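Local coordinates for adhesion and penetration protein autotransporter (PDB 3SYJ) that promotes adherence to and invasion of host cells by directly binding a host cell structure, mediates bacterial aggregation through self-association, and is probably a serine protease, at residues F94-V99 / F124-A129; N118-K123 / Q358-L363; G745-S750 / A772-K777. One frame throughout, in Å; residues are numbered along the deposited sequence.

Contacts 1 and 2 sit together at the N-terminal end of the passenger domain, their centres about 9 Å apart: contact 1 packs two parts of the protease domain together beside the beta-helix, whereas contact 2 joins that domain to a beta-helix turn. They share a sheet: strand 96-100 of contact 1 pairs with strand 120-121 of contact 2, through the probable hydrogen bond from Val99 N to Arg120 O. Contact 3 lies far along the stalk, about 62 Å from contact 1 between centres. All three are largely buried, but contact 1 is polar at its centre, contact 2 combines a guanidinium face with a water bridge, and contact 3 packs apolar side chains inside the solenoid.

Contact 1 (F94-V99 / F124-A129); sequences FTYKIV and FVTEAA
At the junction of the peptidase S6 domain with the beta-helix, Tyr96 on strand 96-100 reaches into the loop that follows strand 120-121 and meets Val125, Thr126 and Glu127. Its ring is sandwiched. Val125 CG2 makes a CH-pi contact over one face, 3.7 Å from the centroid and only 6° off the ring normal, while Phe94 CD2 of its own segment lies above the centre of the opposite face. The phenol oxygen then meets the carboxylate: Tyr96 OH donates to Glu127 OE1 across a very short 2.5 Å, with OE1 lying in the plane of the ring at its edge and the two flat groups turned 77° apart. A bend in the Glu127 chain (chi2 78°) folds the carboxylate back toward the tyrosine. From the loop backbone, Thr126 N gives Tyr96 OH a weak but fairly straight hydrogen bond of 3.3 Å. Arg403 of beta-helix strand 403-407 bonds the same oxygen, forms a long, weak ion pair with Glu127 OE2, and makes a cation-pi contact with Phe94. Thr126 OG1 is instead held mainly by Ser425. A water bridges the two segments: it accepts from Phe94 N at 2.8 Å and donates weakly to Glu127 OE2 at 2.9 Å. Tyr96 OH therefore has three partners, and packing on both faces restrains the rotation of its ring. The short phenol bond, helped by a weakly bound water and the weak pair with Arg403, probably favours the carboxylate form of the buried Glu127; one polar cluster thus ties the protease loop to the stalk.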
loop_
_atom_site.group_PDB
_atom_site.type_symbol
_atom_site.label_atom_id
_atom_site.label_comp_id
_atom_site.label_asym_id
_atom_site.label_seq_id
_atom_site.Cartn_x
_atom_site.Cartn_y
_atom_site.Cartn_z
ATOM N N PHE A 94 -32.002 -45.873 -22.351
ATOM C CA PHE A 94 -32.205 -46.535 -23.628
ATOM C C PHE A 94 -32.494 -48.020 -23.436
ATOM O O PHE A 94 -31.850 -48.688 -22.628
ATOM C CB PHE A 94 -30.979 -46.330 -24.513
ATOM C CG PHE A 94 -31.161 -46.802 -25.923
ATOM C CD1 PHE A 94 -31.874 -46.043 -26.838
ATOM C CD2 PHE A 94 -30.602 -47.997 -26.341
ATOM C CE1 PHE A 94 -32.042 -46.479 -28.142
ATOM C CE2 PHE A 94 -30.760 -48.435 -27.635
ATOM C CZ PHE A 94 -31.483 -47.675 -28.543
ATOM N N THR A 95 -33.469 -48.530 -24.179
ATOM C CA THR A 95 -33.826 -49.934 -24.101
ATOM C C THR A 95 -33.040 -50.738 -25.129
ATOM O O THR A 95 -33.297 -50.643 -26.331
ATOM C CB THR A 95 -35.344 -50.132 -24.310
ATOM O OG1 THR A 95 -36.068 -49.345 -23.349
ATOM C CG2 THR A 95 -35.728 -51.595 -24.139
ATOM N N TYR A 96 -32.057 -51.503 -24.661
ATOM C CA TYR A 96 -31.286 -52.369 -25.542
ATOM C C TYR A 96 -32.001 -53.704 -25.693
ATOM O O TYR A 96 -32.275 -54.368 -24.700
ATOM C CB TYR A 96 -29.873 -52.581 -24.988
ATOM C CG TYR A 96 -29.053 -51.311 -24.972
ATOM C CD1 TYR A 96 -28.394 -50.873 -26.115
ATOM C CD2 TYR A 96 -28.949 -50.547 -23.820
ATOM C CE1 TYR A 96 -27.661 -49.698 -26.108
ATOM C CE2 TYR A 96 -28.218 -49.387 -23.798
ATOM C CZ TYR A 96 -27.580 -48.963 -24.949
ATOM O OH TYR A 96 -26.859 -47.802 -24.921
ATOM N N LYS A 97 -32.296 -54.098 -26.931
ATOM C CA LYS A 97 -33.067 -55.319 -27.192
ATOM C C LYS A 97 -32.210 -56.544 -27.478
ATOM O O LYS A 97 -31.258 -56.483 -28.246
ATOM C CB LYS A 97 -34.012 -55.118 -28.379
ATOM C CG LYS A 97 -35.018 -53.999 -28.213
ATOM C CD LYS A 97 -35.737 -53.709 -29.530
ATOM C CE LYS A 97 -36.639 -52.485 -29.413
ATOM N NZ LYS A 97 -37.346 -52.191 -30.692
ATOM N N ILE A 98 -32.579 -57.667 -26.875
ATOM C CA ILE A 98 -31.963 -58.950 -27.177
ATOM C C ILE A 98 -32.418 -59.432 -28.559
ATOM O O ILE A 98 -33.619 -59.525 -28.824
ATOM C CB ILE A 98 -32.348 -60.006 -26.109
ATOM C CG1 ILE A 98 -31.646 -59.700 -24.778
ATOM C CG2 ILE A 98 -32.024 -61.418 -26.589
ATOM C CD1 ILE A 98 -32.202 -60.474 -23.588
ATOM N N VAL A 99 -31.463 -59.733 -29.435
ATOM C CA VAL A 99 -31.773 -60.195 -30.784
ATOM C C VAL A 99 -31.393 -61.659 -30.945
ATOM O O VAL A 99 -31.780 -62.308 -31.911
ATOM C CB VAL A 99 -31.042 -59.357 -31.855
ATOM C CG1 VAL A 99 -31.415 -57.889 -31.710
ATOM C CG2 VAL A 99 -29.533 -59.534 -31.748
ATOM N N PHE A 124 -24.861 -51.163 -29.917
ATOM C CA PHE A 124 -23.685 -51.019 -29.054
ATOM C C PHE A 124 -24.097 -50.223 -27.822
ATOM O O PHE A 124 -24.769 -49.201 -27.947
ATOM C CB PHE A 124 -22.552 -50.262 -29.748
ATOM C CG PHE A 124 -21.871 -51.029 -30.847
ATOM C CD1 PHE A 124 -22.160 -52.360 -31.073
ATOM C CD2 PHE A 124 -20.908 -50.411 -31.639
ATOM C CE1 PHE A 124 -21.515 -53.058 -32.089
ATOM C CE2 PHE A 124 -20.256 -51.107 -32.650
ATOM C CZ PHE A 124 -20.561 -52.428 -32.876
ATOM N N VAL A 125 -23.696 -50.681 -26.637
ATOM C CA VAL A 125 -24.022 -49.965 -25.407
ATOM C C VAL A 125 -23.036 -48.827 -25.170
ATOM O O VAL A 125 -21.830 -49.038 -25.176
ATOM C CB VAL A 125 -24.037 -50.906 -24.178
ATOM C CG1 VAL A 125 -24.208 -50.094 -22.883
ATOM C CG2 VAL A 125 -25.126 -51.969 -24.324
ATOM N N THR A 126 -23.555 -47.623 -24.956
ATOM C CA THR A 126 -22.713 -46.435 -24.842
ATOM C C THR A 126 -22.512 -45.964 -23.397
ATOM O O THR A 126 -21.554 -45.254 -23.100
ATOM C CB THR A 126 -23.327 -45.263 -25.622
ATOM O OG1 THR A 126 -24.674 -45.052 -25.171
ATOM C CG2 THR A 126 -23.323 -45.550 -27.140
ATOM N N GLU A 127 -23.419 -46.346 -22.501
ATOM C CA GLU A 127 -23.454 -45.778 -21.150
ATOM C C GLU A 127 -22.348 -46.285 -20.230
ATOM O O GLU A 127 -22.031 -45.649 -19.229
ATOM C CB GLU A 127 -24.823 -46.021 -20.496
ATOM C CG GLU A 127 -25.978 -45.184 -21.056
ATOM C CD GLU A 127 -26.521 -45.713 -22.376
ATOM O OE1 GLU A 127 -26.099 -46.811 -22.791
ATOM O OE2 GLU A 127 -27.370 -45.022 -23.000
ATOM N N ALA A 128 -21.765 -47.429 -20.569
ATOM C CA ALA A 128 -20.759 -48.060 -19.721
ATOM C C ALA A 128 -19.799 -48.930 -20.528
ATOM O O ALA A 128 -20.175 -49.507 -21.555
ATOM C CB ALA A 128 -21.440 -48.902 -18.639
ATOM N N ALA A 129 -18.563 -49.029 -20.052
ATOM C CA ALA A 129 -17.568 -49.891 -20.668
ATOM C C ALA A 129 -17.820 -51.313 -20.205
ATOM O O ALA A 129 -18.043 -51.547 -19.023
ATOM C CB ALA A 129 -16.173 -49.448 -20.263
HETATM O O HOH W 1 -29.532 -45.378 -21.111
#

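Contact 2 (N118-K123 / Q358-L363); sequences NPRLHK and QGAGGL
Arg120 on strand 120-121 stretches out to lay its guanidinium against Ala360, in the turn that leads into beta-helix strand 363-366. From CB the chain leaves with CG anti to the backbone N (chi1 -177°) and stays extended through CG and CD, carrying the flat head to the turn. NE is still 4.1 Å from Ala360 O. CZ comes to 3.7 Å from the same oxygen, while NH1 lies 3.7 Å from Ala360 CB; methyl and carbonyl oxygen are over the same face of the group. NH2 approaches Ala360 O most closely, at 3.3 Å, but with the oxygen above the plane the angle is too poor for a hydrogen bond. The firm hydrogen bonds of NH1 go outside the two segments, to Asn335 OD1 and Gly337 O; NE has only a long, weak ion pair with Asp266 OD2. The loop side is shaped by a type II' turn from Gln358 to Gly361, closed by Gly361 N to Gln358 O at 3.1 Å, with Gly359 at positive phi. Beside it one water donates to both His122 O (2.8 Å) and Gly359 O (2.7 Å), carbonyls otherwise 4.0 Å apart. No direct hydrogen bond crosses the contact, so cohesion here rests on a guanidinium face over the turn and on a water that bridges two carbonyl oxygens, neither of which could donate to the other.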
loop_
_atom_site.group_PDB
_atom_site.type_symbol
_atom_site.label_atom_id
_atom_site.label_comp_id
_atom_site.label_asym_id
_atom_site.label_seq_id
_atom_site.Cartn_x
_atom_site.Cartn_y
_atom_site.Cartn_z
ATOM N N ASN A 118 -25.541 -66.081 -23.530
ATOM C CA ASN A 118 -24.802 -64.862 -23.863
ATOM C C ASN A 118 -25.546 -64.004 -24.886
ATOM O O ASN A 118 -25.153 -63.946 -26.050
ATOM C CB ASN A 118 -23.433 -65.220 -24.434
ATOM C CG ASN A 118 -22.328 -65.121 -23.410
ATOM O OD1 ASN A 118 -22.167 -64.092 -22.754
ATOM N ND2 ASN A 118 -21.543 -66.182 -23.280
ATOM N N PRO A 119 -26.626 -63.337 -24.454
ATOM C CA PRO A 119 -27.480 -62.559 -25.356
ATOM C C PRO A 119 -26.729 -61.476 -26.123
ATOM O O PRO A 119 -25.827 -60.825 -25.588
ATOM C CB PRO A 119 -28.497 -61.917 -24.411
ATOM C CG PRO A 119 -28.540 -62.818 -23.230
ATOM C CD PRO A 119 -27.138 -63.348 -23.076
ATOM N N ARG A 120 -27.112 -61.305 -27.385
ATOM C CA ARG A 120 -26.617 -60.231 -28.235
ATOM C C ARG A 120 -27.682 -59.134 -28.260
ATOM O O ARG A 120 -28.874 -59.425 -28.375
ATOM C CB ARG A 120 -26.364 -60.772 -29.647
ATOM C CG ARG A 120 -25.774 -59.787 -30.641
ATOM C CD ARG A 120 -25.778 -60.372 -32.050
ATOM N NE ARG A 120 -24.889 -59.640 -32.949
ATOM C CZ ARG A 120 -25.027 -59.594 -34.273
ATOM N NH1 ARG A 120 -26.024 -60.237 -34.867
ATOM N NH2 ARG A 120 -24.169 -58.896 -35.005
ATOM N N LEU A 121 -27.249 -57.883 -28.127
ATOM C CA LEU A 121 -28.149 -56.730 -28.104
ATOM C C LEU A 121 -28.209 -56.082 -29.482
ATOM O O LEU A 121 -27.326 -56.288 -30.299
ATOM C CB LEU A 121 -27.663 -55.715 -27.073
ATOM C CG LEU A 121 -27.486 -56.296 -25.671
ATOM C CD1 LEU A 121 -26.927 -55.248 -24.712
ATOM C CD2 LEU A 121 -28.804 -56.845 -25.165
ATOM N N HIS A 122 -29.247 -55.298 -29.742
ATOM C CA HIS A 122 -29.426 -54.739 -31.074
ATOM C C HIS A 122 -28.577 -53.490 -31.322
ATOM O O HIS A 122 -28.381 -53.099 -32.471
ATOM C CB HIS A 122 -30.913 -54.508 -31.403
ATOM C CG HIS A 122 -31.478 -53.227 -30.868
ATOM N ND1 HIS A 122 -31.434 -52.888 -29.532
ATOM C CD2 HIS A 122 -32.137 -52.219 -31.490
ATOM C CE1 HIS A 122 -32.021 -51.718 -29.358
ATOM N NE2 HIS A 122 -32.455 -51.289 -30.530
ATOM N N LYS A 123 -28.055 -52.891 -30.251
ATOM C CA LYS A 123 -27.196 -51.712 -30.368
ATOM C C LYS A 123 -25.945 -51.823 -29.504
ATOM O O LYS A 123 -25.967 -52.494 -28.473
ATOM C CB LYS A 123 -27.959 -50.459 -29.952
ATOM C CG LYS A 123 -29.073 -50.046 -30.897
ATOM C CD LYS A 123 -28.542 -49.427 -32.172
ATOM C CE LYS A 123 -29.695 -48.943 -33.044
ATOM N NZ LYS A 123 -29.220 -48.220 -34.263
ATOM N N GLN A 358 -27.970 -52.940 -41.410
ATOM C CA GLN A 358 -27.154 -53.976 -40.862
ATOM C C GLN A 358 -27.827 -54.788 -39.732
ATOM O O GLN A 358 -27.329 -55.776 -39.300
ATOM C CB GLN A 358 -25.859 -53.334 -40.406
ATOM C CG GLN A 358 -24.614 -53.977 -40.916
ATOM C CD GLN A 358 -23.349 -53.257 -40.543
ATOM O OE1 GLN A 358 -23.315 -52.069 -40.446
ATOM N NE2 GLN A 358 -22.332 -53.985 -40.353
ATOM N N GLY A 359 -28.975 -54.341 -39.286
ATOM C CA GLY A 359 -29.628 -54.949 -38.170
ATOM C C GLY A 359 -28.820 -54.851 -36.909
ATOM O O GLY A 359 -28.554 -53.779 -36.454
ATOM N N ALA A 360 -28.409 -55.987 -36.368
ATOM C CA ALA A 360 -27.614 -55.975 -35.137
ATOM C C ALA A 360 -26.112 -55.943 -35.418
ATOM O O ALA A 360 -25.291 -55.869 -34.494
ATOM C CB ALA A 360 -27.959 -57.171 -34.263
ATOM N N GLY A 361 -25.756 -56.014 -36.697
ATOM C CA GLY A 361 -24.367 -55.879 -37.094
ATOM C C GLY A 361 -23.933 -54.434 -36.924
ATOM O O GLY A 361 -24.718 -53.511 -37.161
ATOM N N GLY A 362 -22.686 -54.240 -36.502
ATOM C CA GLY A 362 -22.133 -52.909 -36.318
ATOM C C GLY A 362 -20.900 -52.675 -37.172
ATOM O O GLY A 362 -20.540 -53.523 -37.996
ATOM N N LEU A 363 -20.252 -51.530 -36.972
ATOM C CA LEU A 363 -19.055 -51.171 -37.734
ATOM C C LEU A 363 -17.853 -50.840 -36.845
ATOM O O LEU A 363 -17.941 -50.014 -35.939
ATOM C CB LEU A 363 -19.341 -49.969 -38.632
ATOM C CG LEU A 363 -20.414 -50.055 -39.714
ATOM C CD1 LEU A 363 -20.787 -48.650 -40.140
ATOM C CD2 LEU A 363 -19.903 -50.868 -40.894
HETATM O O HOH W 2 -29.602 -52.075 -34.713
#

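Contact 3 (G745-S750 / A772-K777); sequences GNIRLS and AQFSLK
Ser750 O, which accepts a hydrogen bond from Ser753 OG, also lies 4.1 Å from Ala772 CB, where the backbones come nearest. No hydrogen bond crosses between the two segments; the contact is van der Waals packing, mainly of apolar side chains. The Ala772 methyl sits against Leu749, with the two CB atoms 3.5 Å apart. Leu749 CG stands anti to the carbonyl carbon (chi1 -55°), and chi2, at 91° away from the staggered values, turns CD2 to the backbone of Gln773, touching its O at 3.4 Å. Farther along, Ile747 CD1 approaches Phe774 CE1 obliquely and more loosely, at 4.4 Å. Ala755 and Val766 touch both Leu749 and Phe774, filling in around the pair, and Leu768 adds to the packing on Phe774. The two strands are not sheet neighbours: 747-749 pairs in parallel with 766-768, and 773-777 with 754-758. Their inward side chains meet inside the solenoid, most closely at Leu749 and Ala772, from different faces and successive coils. Inward-facing aliphatic and aromatic residues stacked coil upon coil are characteristic of the right-handed parallel beta-helix that forms the stalk of autotransporter passenger domains.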
loop_
_atom_site.group_PDB
_atom_site.type_symbol
_atom_site.label_atom_id
_atom_site.label_comp_id
_atom_site.label_asym_id
_atom_site.label_seq_id
_atom_site.Cartn_x
_atom_site.Cartn_y
_atom_site.Cartn_z
ATOM N N GLY A 745 -9.951 -7.415 3.942
ATOM C CA GLY A 745 -9.861 -6.436 2.876
ATOM C C GLY A 745 -10.447 -5.102 3.296
ATOM O O GLY A 745 -10.976 -4.970 4.399
ATOM N N ASN A 746 -10.361 -4.110 2.415
ATOM C CA ASN A 746 -10.835 -2.767 2.733
ATOM C C ASN A 746 -12.205 -2.448 2.148
ATOM O O ASN A 746 -12.667 -3.110 1.219
ATOM C CB ASN A 746 -9.820 -1.728 2.258
ATOM C CG ASN A 746 -8.428 -2.002 2.778
ATOM O OD1 ASN A 746 -8.243 -2.302 3.955
ATOM N ND2 ASN A 746 -7.437 -1.909 1.900
ATOM N N ILE A 747 -12.846 -1.423 2.701
ATOM C CA ILE A 747 -14.088 -0.898 2.152
ATOM C C ILE A 747 -13.891 0.548 1.735
ATOM O O ILE A 747 -13.381 1.360 2.503
ATOM C CB ILE A 747 -15.228 -0.958 3.172
ATOM C CG1 ILE A 747 -15.483 -2.404 3.597
ATOM C CG2 ILE A 747 -16.482 -0.328 2.594
ATOM C CD1 ILE A 747 -16.533 -2.542 4.674
ATOM N N ARG A 748 -14.298 0.869 0.514
ATOM C CA ARG A 748 -14.106 2.206 -0.031
ATOM C C ARG A 748 -15.440 2.752 -0.530
ATOM O O ARG A 748 -15.977 2.264 -1.519
ATOM C CB ARG A 748 -13.093 2.150 -1.175
ATOM C CG ARG A 748 -12.970 3.422 -2.002
ATOM C CD ARG A 748 -11.910 4.364 -1.452
ATOM N NE ARG A 748 -11.721 5.515 -2.329
ATOM C CZ ARG A 748 -12.508 6.590 -2.337
ATOM N NH1 ARG A 748 -13.544 6.667 -1.503
ATOM N NH2 ARG A 748 -12.260 7.590 -3.181
ATOM N N LEU A 749 -15.977 3.759 0.153
ATOM C CA LEU A 749 -17.288 4.293 -0.202
ATOM C C LEU A 749 -17.227 5.698 -0.784
ATOM O O LEU A 749 -16.579 6.579 -0.223
ATOM C CB LEU A 749 -18.216 4.293 1.010
ATOM C CG LEU A 749 -18.422 2.968 1.732
ATOM C CD1 LEU A 749 -17.398 2.813 2.850
ATOM C CD2 LEU A 749 -19.833 2.913 2.287
ATOM N N SER A 750 -17.920 5.897 -1.902
ATOM C CA SER A 750 -18.033 7.205 -2.543
ATOM C C SER A 750 -19.494 7.591 -2.738
ATOM O O SER A 750 -20.392 6.797 -2.470
ATOM C CB SER A 750 -17.334 7.189 -3.900
ATOM O OG SER A 750 -15.970 6.841 -3.758
ATOM N N ALA A 772 -21.035 9.527 1.534
ATOM C CA ALA A 772 -21.061 8.123 1.935
ATOM C C ALA A 772 -21.263 7.959 3.439
ATOM O O ALA A 772 -20.947 8.856 4.219
ATOM C CB ALA A 772 -19.787 7.424 1.487
ATOM N N GLN A 773 -21.797 6.811 3.843
ATOM C CA GLN A 773 -21.996 6.522 5.258
ATOM C C GLN A 773 -21.484 5.137 5.635
ATOM O O GLN A 773 -21.683 4.166 4.903
ATOM C CB GLN A 773 -23.472 6.645 5.638
ATOM C CG GLN A 773 -24.001 8.063 5.575
ATOM C CD GLN A 773 -25.252 8.261 6.419
ATOM O OE1 GLN A 773 -26.044 9.173 6.170
ATOM N NE2 GLN A 773 -25.435 7.407 7.424
ATOM N N PHE A 774 -20.826 5.058 6.786
ATOM C CA PHE A 774 -20.367 3.784 7.321
ATOM C C PHE A 774 -20.948 3.548 8.701
ATOM O O PHE A 774 -20.825 4.390 9.592
ATOM C CB PHE A 774 -18.841 3.719 7.387
ATOM C CG PHE A 774 -18.315 2.460 8.031
ATOM C CD1 PHE A 774 -18.440 1.234 7.393
ATOM C CD2 PHE A 774 -17.693 2.503 9.272
ATOM C CE1 PHE A 774 -17.954 0.075 7.980
ATOM C CE2 PHE A 774 -17.204 1.351 9.863
ATOM C CZ PHE A 774 -17.336 0.135 9.216
ATOM N N SER A 775 -21.569 2.388 8.873
ATOM C CA SER A 775 -22.233 2.055 10.115
ATOM C C SER A 775 -21.620 0.801 10.755
ATOM O O SER A 775 -21.450 -0.234 10.108
ATOM C CB SER A 775 -23.730 1.878 9.867
ATOM O OG SER A 775 -24.457 1.911 11.081
ATOM N N LEU A 776 -21.282 0.916 12.033
ATOM C CA LEU A 776 -20.679 -0.173 12.781
ATOM C C LEU A 776 -21.589 -0.506 13.946
ATOM O O LEU A 776 -21.707 0.277 14.886
ATOM C CB LEU A 776 -19.316 0.263 13.303
ATOM C CG LEU A 776 -18.483 -0.753 14.072
ATOM C CD1 LEU A 776 -18.175 -1.956 13.197
ATOM C CD2 LEU A 776 -17.204 -0.091 14.540
ATOM N N LYS A 777 -22.249 -1.657 13.879
ATOM C CA LYS A 777 -23.215 -2.033 14.905
ATOM C C LYS A 777 -22.817 -3.328 15.581
ATOM O O LYS A 777 -22.395 -4.270 14.919
ATOM C CB LYS A 777 -24.610 -2.204 14.298
ATOM C CG LYS A 777 -24.987 -1.149 13.284
ATOM C CD LYS A 777 -26.394 -1.375 12.748
ATOM C CE LYS A 777 -26.726 -0.366 11.651
ATOM N NZ LYS A 777 -28.159 -0.415 11.245
#